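Local structure of AgaA (Rhizobium radiobacter, 6HLX) at residues A[2-14]-A[207-219]. The protein binds the opine agropinic acid as the periplasmic substrate-binding component of an ABC transporter that imports it into the bacterium. Sequence-based numbering, arbitrary orientation. Where two conformers were deposited one is given.
Sequences GTLYFGLSGEPST and KSGDVDIIDYVPA. With ZN (zinc ion), chain Q; G9Z (agropinic acid), chain E; EDO (1,2-ethanediol), chain B; ACT (acetate ion), chain M.
D212 reaches across to strand 3-8 with a carboxylate that does two jobs. Its OD2 takes the N-H of Y5 on the anti side, 25° out of the carboxylate plane, at 2.9 Å and nearly straight (173° at the hydrogen), and also binds the zinc ion, 2.1 Å from OD2. H488 and H490, in what is evidently the C-terminal His tag, and a water complete the zinc site. That water lies over the centre of the Y5 ring and donates to T3 O, while D210 O meets the ring at its edge. Y5 O receives both D212 N and I213 N, the latter in its carbonyl plane. Parallel pairing then continues through G7 N to I213 O (2.7 Å) and D215 N to G7 O. I213 packs by two branches: CG2, anti to its backbone N, sits over one face of the F6 ring, 4.0 Å from the centroid and 19° off the normal, whereas CD1 lies 3.8 Å from L4 CD1. On the other side of the sheet from F6 and I213, the bare CA of G7 lies beside I214 CG2. Farther along, a water joins S9 OG to D215 OD2; S9 OG is also hydrogen-bonded to Y332 OH. Y216 OH donates to agropinic acid O at 2.7 Å. Two parallel neighbouring strands inside a mixed sheet, the second running on to pocket residue Y216, fit the periplasmic binding protein fold.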
ATOM      1  N   GLY A   2      -4.801 -13.504 -26.778  1.00 32.28           N
ATOM      2  CA  GLY A   2      -3.519 -13.856 -26.188  1.00 31.13           C
ATOM      3  C   GLY A   2      -3.573 -13.949 -24.680  1.00 29.77           C
ATOM      4  O   GLY A   2      -4.524 -13.470 -24.044  1.00 28.30           O
ATOM      5  N   THR A   3      -2.539 -14.585 -24.113  1.00 23.46           N
ATOM      6  CA  THR A   3      -2.394 -14.813 -22.680  0.50 23.03           C
ATOM      7  C   THR A   3      -1.112 -14.110 -22.216  1.00 26.63           C
ATOM      8  O   THR A   3      -0.139 -14.049 -22.980  1.00 26.86           O
ATOM      9  CB  THR A   3      -2.410 -16.345 -22.432  0.50 32.04           C
ATOM     10  OG1 THR A   3      -3.668 -16.875 -22.870  0.50 31.22           O
ATOM     11  CG2 THR A   3      -2.181 -16.728 -20.986  0.50 30.63           C
ATOM     12  N   LEU A   4      -1.096 -13.637 -20.976  1.00 20.98           N
ATOM     13  CA  LEU A   4       0.090 -12.993 -20.437  1.00 19.11           C
ATOM     14  C   LEU A   4       0.477 -13.704 -19.142  1.00 22.33           C
ATOM     15  O   LEU A   4      -0.393 -14.011 -18.328  1.00 21.94           O
ATOM     16  CB  LEU A   4      -0.192 -11.500 -20.193  1.00 19.84           C
ATOM     17  CG  LEU A   4       1.018 -10.637 -19.774  1.00 24.06           C
ATOM     18  CD1 LEU A   4       0.957  -9.268 -20.385  1.00 23.92           C
ATOM     19  CD2 LEU A   4       1.127 -10.551 -18.263  1.00 24.31           C
ATOM     20  N   TYR A   5       1.778 -13.970 -18.966  1.00 19.83           N
ATOM     21  CA  TYR A   5       2.298 -14.585 -17.736  1.00 18.34           C
ATOM     22  C   TYR A   5       2.978 -13.450 -16.971  1.00 22.27           C
ATOM     23  O   TYR A   5       3.877 -12.775 -17.511  1.00 21.15           O
ATOM     24  CB  TYR A   5       3.299 -15.699 -18.052  1.00 19.21           C
ATOM     25  CG  TYR A   5       2.738 -16.904 -18.797  1.00 21.23           C
ATOM     26  CD1 TYR A   5       1.364 -17.146 -18.853  1.00 22.14           C
ATOM     27  CD2 TYR A   5       3.583 -17.816 -19.415  1.00 23.62           C
ATOM     28  CE1 TYR A   5       0.846 -18.239 -19.552  1.00 22.97           C
ATOM     29  CE2 TYR A   5       3.076 -18.936 -20.084  1.00 25.00           C
ATOM     30  CZ  TYR A   5       1.709 -19.159 -20.120  1.00 28.92           C
ATOM     31  OH  TYR A   5       1.209 -20.272 -20.772  1.00 31.11           O
ATOM     32  N   PHE A   6       2.533 -13.246 -15.729  1.00 19.40           N
ATOM     33  CA  PHE A   6       2.979 -12.136 -14.881  1.00 18.25           C
ATOM     34  C   PHE A   6       3.699 -12.724 -13.662  1.00 21.77           C
ATOM     35  O   PHE A   6       3.086 -13.426 -12.859  1.00 21.00           O
ATOM     36  CB  PHE A   6       1.738 -11.357 -14.443  1.00 19.19           C
ATOM     37  CG  PHE A   6       1.943  -9.983 -13.837  1.00 20.04           C
ATOM     38  CD1 PHE A   6       2.632  -9.823 -12.632  1.00 23.89           C
ATOM     39  CD2 PHE A   6       1.400  -8.854 -14.441  1.00 21.98           C
ATOM     40  CE1 PHE A   6       2.780  -8.550 -12.055  1.00 24.75           C
ATOM     41  CE2 PHE A   6       1.521  -7.590 -13.848  1.00 24.37           C
ATOM     42  CZ  PHE A   6       2.218  -7.443 -12.671  1.00 23.49           C
ATOM     43  N   GLY A   7       4.984 -12.437 -13.549  1.00 20.82           N
ATOM     44  CA  GLY A   7       5.796 -12.936 -12.456  1.00 20.10           C
ATOM     45  C   GLY A   7       5.664 -12.048 -11.238  1.00 21.76           C
ATOM     46  O   GLY A   7       6.213 -10.941 -11.212  1.00 20.61           O
ATOM     47  N   LEU A   8       4.932 -12.524 -10.221  1.00 18.72           N
ATOM     48  CA  LEU A   8       4.762 -11.787  -8.959  1.00 19.99           C
ATOM     49  C   LEU A   8       5.924 -12.093  -7.989  1.00 21.93           C
ATOM     50  O   LEU A   8       6.459 -13.207  -7.982  1.00 21.17           O
ATOM     51  CB  LEU A   8       3.452 -12.193  -8.249  1.00 20.62           C
ATOM     52  CG  LEU A   8       2.111 -11.812  -8.845  1.00 24.95           C
ATOM     53  CD1 LEU A   8       0.998 -12.487  -8.029  1.00 24.59           C
ATOM     54  CD2 LEU A   8       1.925 -10.282  -8.892  1.00 25.28           C
ATOM     55  N   SER A   9       6.220 -11.129  -7.081  1.00 19.48           N
ATOM     56  CA  SER A   9       7.290 -11.284  -6.093  1.00 18.15           C
ATOM     57  C   SER A   9       6.933 -12.221  -4.944  1.00 20.91           C
ATOM     58  O   SER A   9       7.776 -12.462  -4.075  1.00 21.31           O
ATOM     59  CB  SER A   9       7.728  -9.920  -5.553  1.00 20.51           C
ATOM     60  OG  SER A   9       6.660  -9.330  -4.839  1.00 21.69           O
ATOM     61  N   GLY A  10       5.701 -12.738  -4.946  1.00 19.48           N
ATOM     62  CA  GLY A  10       5.275 -13.695  -3.934  1.00 19.45           C
ATOM     63  C   GLY A  10       3.888 -14.240  -4.174  1.00 22.40           C
ATOM     64  O   GLY A  10       3.129 -13.704  -4.983  1.00 21.90           O
ATOM     65  N   GLU A  11       3.534 -15.244  -3.384  1.00 20.04           N
ATOM     66  CA  GLU A  11       2.204 -15.817  -3.422  1.00 19.50           C
ATOM     67  C   GLU A  11       1.318 -15.048  -2.435  1.00 21.69           C
ATOM     68  O   GLU A  11       1.685 -14.919  -1.265  1.00 21.33           O
ATOM     69  CB  GLU A  11       2.269 -17.308  -3.043  1.00 21.16           C
ATOM     70  CG  GLU A  11       0.913 -17.979  -2.930  1.00 21.22           C
ATOM     71  CD  GLU A  11       0.957 -19.501  -2.905  1.00 28.14           C
ATOM     72  OE1 GLU A  11      -0.047 -20.128  -3.310  1.00 24.48           O
ATOM     73  OE2 GLU A  11       1.991 -20.071  -2.486  1.00 25.36           O
ATOM     74  N   PRO A  12       0.128 -14.573  -2.854  1.00 20.70           N
ATOM     75  CA  PRO A  12      -0.737 -13.863  -1.889  1.00 19.62           C
ATOM     76  C   PRO A  12      -1.129 -14.771  -0.720  1.00 21.78           C
ATOM     77  O   PRO A  12      -1.506 -15.941  -0.919  1.00 21.07           O
ATOM     78  CB  PRO A  12      -1.982 -13.521  -2.720  1.00 21.36           C
ATOM     79  CG  PRO A  12      -1.449 -13.417  -4.153  1.00 25.00           C
ATOM     80  CD  PRO A  12      -0.445 -14.558  -4.214  1.00 21.24           C
ATOM     81  N   SER A  13      -1.035 -14.243   0.502  1.00 19.44           N
ATOM     82  CA  SER A  13      -1.438 -14.993   1.701  1.00 20.30           C
ATOM     83  C   SER A  13      -2.967 -15.164   1.700  1.00 23.79           C
ATOM     84  O   SER A  13      -3.485 -16.157   2.215  1.00 24.60           O
ATOM     85  CB  SER A  13      -0.995 -14.246   2.955  1.00 23.18           C
ATOM     86  OG  SER A  13      -1.574 -12.954   2.955  1.00 23.80           O
ATOM     87  N   THR A  14      -3.678 -14.208   1.068  1.00 21.12           N
ATOM     88  CA  THR A  14      -5.135 -14.225   0.923  1.00 20.97           C
ATOM     89  C   THR A  14      -5.601 -13.279  -0.177  1.00 22.49           C
ATOM     90  O   THR A  14      -4.928 -12.293  -0.482  1.00 22.23           O
ATOM     91  CB  THR A  14      -5.860 -13.886   2.251  1.00 25.25           C
ATOM     92  OG1 THR A  14      -7.270 -14.098   2.052  1.00 24.91           O
ATOM     93  CG2 THR A  14      -5.604 -12.445   2.735  1.00 24.87           C
ATOM     94  N   LYS A 207      14.280 -12.754 -18.267  1.00 23.67           N
ATOM     95  CA  LYS A 207      15.396 -12.803 -19.223  1.00 24.95           C
ATOM     96  C   LYS A 207      15.438 -14.076 -20.059  1.00 31.65           C
ATOM     97  O   LYS A 207      15.886 -14.032 -21.200  1.00 33.13           O
ATOM     98  CB  LYS A 207      16.725 -12.609 -18.512  1.00 26.92           C
ATOM     99  CG  LYS A 207      16.940 -11.221 -17.931  1.00 31.29           C
ATOM    100  CD  LYS A 207      18.352 -11.125 -17.414  1.00 40.64           C
ATOM    101  CE  LYS A 207      18.601  -9.836 -16.699  1.00 56.54           C
ATOM    102  NZ  LYS A 207      19.655 -10.005 -15.662  1.00 71.01           N
ATOM    103  N   SER A 208      14.994 -15.209 -19.501  1.00 28.46           N
ATOM    104  CA  SER A 208      15.025 -16.489 -20.224  1.00 29.36           C
ATOM    105  C   SER A 208      13.761 -16.686 -21.076  1.00 35.72           C
ATOM    106  O   SER A 208      13.678 -17.648 -21.842  1.00 37.50           O
ATOM    107  CB  SER A 208      15.235 -17.642 -19.248  1.00 31.57           C
ATOM    108  OG  SER A 208      14.062 -17.843 -18.476  1.00 42.60           O
ATOM    109  N   GLY A 209      12.801 -15.777 -20.935  1.00 32.68           N
ATOM    110  CA  GLY A 209      11.552 -15.769 -21.690  1.00 32.88           C
ATOM    111  C   GLY A 209      10.445 -16.660 -21.160  1.00 35.15           C
ATOM    112  O   GLY A 209       9.577 -17.073 -21.932  1.00 36.88           O
ATOM    113  N   ASP A 210      10.453 -16.965 -19.857  1.00 26.69           N
ATOM    114  CA  ASP A 210       9.403 -17.764 -19.223  1.00 25.58           C
ATOM    115  C   ASP A 210       8.184 -16.927 -18.814  1.00 28.42           C
ATOM    116  O   ASP A 210       7.100 -17.491 -18.666  1.00 28.16           O
ATOM    117  CB  ASP A 210       9.940 -18.495 -17.993  1.00 26.84           C
ATOM    118  CG  ASP A 210      10.972 -19.568 -18.298  1.00 37.01           C
ATOM    119  OD1 ASP A 210      10.897 -20.169 -19.390  1.00 39.32           O
ATOM    120  OD2 ASP A 210      11.836 -19.818 -17.437  1.00 43.90           O
ATOM    121  N   VAL A 211       8.366 -15.609 -18.557  1.00 24.32           N
ATOM    122  CA  VAL A 211       7.263 -14.703 -18.172  1.00 22.90           C
ATOM    123  C   VAL A 211       7.312 -13.451 -19.049  1.00 25.10           C
ATOM    124  O   VAL A 211       8.359 -13.153 -19.620  1.00 23.96           O
ATOM    125  CB  VAL A 211       7.218 -14.315 -16.671  1.00 27.78           C
ATOM    126  CG1 VAL A 211       6.920 -15.523 -15.787  1.00 28.65           C
ATOM    127  CG2 VAL A 211       8.494 -13.601 -16.232  1.00 26.53           C
ATOM    128  N   ASP A 212       6.202 -12.687 -19.077  1.00 20.79           N
ATOM    129  CA  ASP A 212       6.073 -11.495 -19.919  1.00 19.43           C
ATOM    130  C   ASP A 212       6.216 -10.184 -19.154  1.00 21.90           C
ATOM    131  O   ASP A 212       6.566  -9.176 -19.758  1.00 21.50           O
ATOM    132  CB  ASP A 212       4.728 -11.539 -20.626  1.00 20.69           C
ATOM    133  CG  ASP A 212       4.554 -12.839 -21.388  1.00 22.91           C
ATOM    134  OD1 ASP A 212       5.486 -13.222 -22.120  1.00 23.74           O
ATOM    135  OD2 ASP A 212       3.522 -13.492 -21.192  1.00 20.61           O
ATOM    136  N   ILE A 213       5.889 -10.190 -17.866  1.00 19.38           N
ATOM    137  CA  ILE A 213       6.025  -9.033 -16.967  1.00 17.92           C
ATOM    138  C   ILE A 213       6.518  -9.536 -15.624  1.00 20.50           C
ATOM    139  O   ILE A 213       6.126 -10.621 -15.216  1.00 20.72           O
ATOM    140  CB  ILE A 213       4.646  -8.296 -16.759  1.00 20.03           C
ATOM    141  CG1 ILE A 213       4.018  -7.836 -18.092  1.00 21.06           C
ATOM    142  CG2 ILE A 213       4.757  -7.082 -15.747  1.00 20.61           C
ATOM    143  CD1 ILE A 213       2.692  -7.036 -17.897  1.00 23.28           C
ATOM    144  N   ILE A 214       7.344  -8.741 -14.931  1.00 16.82           N
ATOM    145  CA  ILE A 214       7.719  -9.030 -13.546  1.00 17.05           C
ATOM    146  C   ILE A 214       7.562  -7.785 -12.705  1.00 21.41           C
ATOM    147  O   ILE A 214       7.783  -6.675 -13.204  1.00 21.44           O
ATOM    148  CB  ILE A 214       9.123  -9.669 -13.340  1.00 20.79           C
ATOM    149  CG1 ILE A 214      10.289  -8.729 -13.833  1.00 22.13           C
ATOM    150  CG2 ILE A 214       9.195 -11.081 -13.949  1.00 19.15           C
ATOM    151  CD1 ILE A 214      11.701  -9.107 -13.277  1.00 24.75           C
ATOM    152  N   ASP A 215       7.250  -7.953 -11.423  1.00 18.70           N
ATOM    153  CA  ASP A 215       7.223  -6.784 -10.523  1.00 17.67           C
ATOM    154  C   ASP A 215       8.435  -6.803  -9.579  1.00 21.14           C
ATOM    155  O   ASP A 215       9.242  -7.739  -9.624  1.00 20.45           O
ATOM    156  CB  ASP A 215       5.884  -6.649  -9.780  1.00 18.84           C
ATOM    157  CG  ASP A 215       5.527  -7.723  -8.798  1.00 20.95           C
ATOM    158  OD1 ASP A 215       6.392  -8.586  -8.510  1.00 23.26           O
ATOM    159  OD2 ASP A 215       4.395  -7.684  -8.271  1.00 24.68           O
ATOM    160  N   TYR A 216       8.595  -5.747  -8.746  1.00 18.80           N
ATOM    161  CA  TYR A 216       9.710  -5.628  -7.810  1.00 19.17           C
ATOM    162  C   TYR A 216      11.063  -5.959  -8.466  1.00 21.17           C
ATOM    163  O   TYR A 216      11.780  -6.849  -8.021  1.00 20.26           O
ATOM    164  CB  TYR A 216       9.458  -6.491  -6.566  1.00 19.16           C
ATOM    165  CG  TYR A 216       8.496  -5.863  -5.587  1.00 18.55           C
ATOM    166  CD1 TYR A 216       7.126  -6.091  -5.684  1.00 20.08           C
ATOM    167  CD2 TYR A 216       8.958  -5.130  -4.497  1.00 18.65           C
ATOM    168  CE1 TYR A 216       6.229  -5.542  -4.767  1.00 20.45           C
ATOM    169  CE2 TYR A 216       8.070  -4.584  -3.561  1.00 19.04           C
ATOM    170  CZ  TYR A 216       6.704  -4.790  -3.703  1.00 21.34           C
ATOM    171  OH  TYR A 216       5.817  -4.283  -2.765  1.00 21.28           O
ATOM    172  N   VAL A 217      11.388  -5.269  -9.569  1.00 17.64           N
ATOM    173  CA  VAL A 217      12.670  -5.513 -10.233  1.00 18.55           C
ATOM    174  C   VAL A 217      13.759  -5.098  -9.244  1.00 23.08           C
ATOM    175  O   VAL A 217      13.737  -3.946  -8.780  1.00 22.00           O
ATOM    176  CB  VAL A 217      12.796  -4.694 -11.544  1.00 22.28           C
ATOM    177  CG1 VAL A 217      14.194  -4.833 -12.141  1.00 23.66           C
ATOM    178  CG2 VAL A 217      11.713  -5.108 -12.544  1.00 22.11           C
ATOM    179  N   PRO A 218      14.698  -5.994  -8.891  1.00 21.08           N
ATOM    180  CA  PRO A 218      15.756  -5.594  -7.934  1.00 22.05           C
ATOM    181  C   PRO A 218      16.643  -4.496  -8.510  1.00 26.15           C
ATOM    182  O   PRO A 218      16.907  -4.486  -9.714  1.00 24.73           O
ATOM    183  CB  PRO A 218      16.552  -6.882  -7.711  1.00 24.56           C
ATOM    184  CG  PRO A 218      15.627  -7.991  -8.158  1.00 28.22           C
ATOM    185  CD  PRO A 218      14.853  -7.400  -9.303  1.00 23.50           C
ATOM    186  N   ALA A 219      17.099  -3.570  -7.644  1.00 24.00           N
ATOM    187  CA  ALA A 219      17.967  -2.450  -8.051  1.00 24.50           C
ATOM    188  C   ALA A 219      19.225  -2.930  -8.771  1.00 28.64           C
ATOM    189  O   ALA A 219      19.643  -2.288  -9.731  1.00 29.10           O
ATOM    190  CB  ALA A 219      18.354  -1.617  -6.826  1.00 25.61           C
TER
HETATM  191 ZN    ZN Q 616       3.579 -15.086 -22.555  1.00 24.73          ZN
HETATM  192  OAM G9Z E 604       3.955  -6.101  -0.148  1.00 19.83           O
HETATM  193  CAB G9Z E 604       5.131  -5.785   0.083  1.00 20.73           C
HETATM  194  CAC G9Z E 604       6.212  -6.668  -0.118  1.00 21.35           C
HETATM  195  CB  G9Z E 604       7.496  -5.872   0.270  1.00 20.86           C
HETATM  196  CA  G9Z E 604       6.989  -4.569   0.864  1.00 19.50           C
HETATM  197  C   G9Z E 604       7.622  -3.441   0.250  1.00 21.29           C
HETATM  198  O   G9Z E 604       7.148  -2.991  -0.829  1.00 20.70           O
HETATM  199  N   G9Z E 604       5.504  -4.630   0.664  1.00 18.24           N
HETATM  200  CAG G9Z E 604       4.559  -3.488   0.968  1.00 18.29           C
HETATM  201  CAH G9Z E 604       4.248  -3.439   2.465  1.00 20.27           C
HETATM  202  OAP G9Z E 604       5.478  -3.157   3.133  1.00 20.84           O
HETATM  203  CAI G9Z E 604       3.209  -2.371   2.820  1.00 20.24           C
HETATM  204  OAQ G9Z E 604       2.140  -2.410   1.840  1.00 19.16           O
HETATM  205  CAJ G9Z E 604       2.562  -2.636   4.221  1.00 19.85           C
HETATM  206  OAR G9Z E 604       1.591  -1.612   4.503  1.00 20.34           O
HETATM  207  CAK G9Z E 604       3.538  -2.795   5.412  1.00 19.14           C
HETATM  208  OAT G9Z E 604       2.824  -3.310   6.552  1.00 20.09           O
HETATM  209  CAL G9Z E 604       4.282  -1.493   5.747  1.00 19.08           C
HETATM  210  OAS G9Z E 604       5.270  -1.740   6.772  1.00 20.39           O
HETATM  211  OXT G9Z E 604       8.652  -2.970   0.804  1.00 20.87           O
HETATM  212  C1  EDO B 627      15.289  -3.610  -4.591  1.00 42.03           C
HETATM  213  O1  EDO B 627      15.316  -2.456  -5.357  1.00 41.90           O
HETATM  214  C2  EDO B 627      16.594  -4.387  -4.744  1.00 36.91           C
HETATM  215  O2  EDO B 627      17.609  -3.845  -3.957  1.00 33.26           O
HETATM  216  C   ACT M 612      -3.194 -13.733 -30.881  1.00 64.55           C
HETATM  217  O   ACT M 612      -2.407 -12.754 -30.921  1.00 64.92           O
HETATM  218  OXT ACT M 612      -3.719 -14.200 -29.836  1.00 63.32           O
HETATM  219  CH3 ACT M 612      -3.552 -14.407 -32.230  1.00 64.63           C
HETATM  220  O   HOH W   1       1.994 -15.999 -22.178  1.00 26.64           O
HETATM  221  O   HOH W   2       4.359  -8.354  -5.726  1.00 24.38           O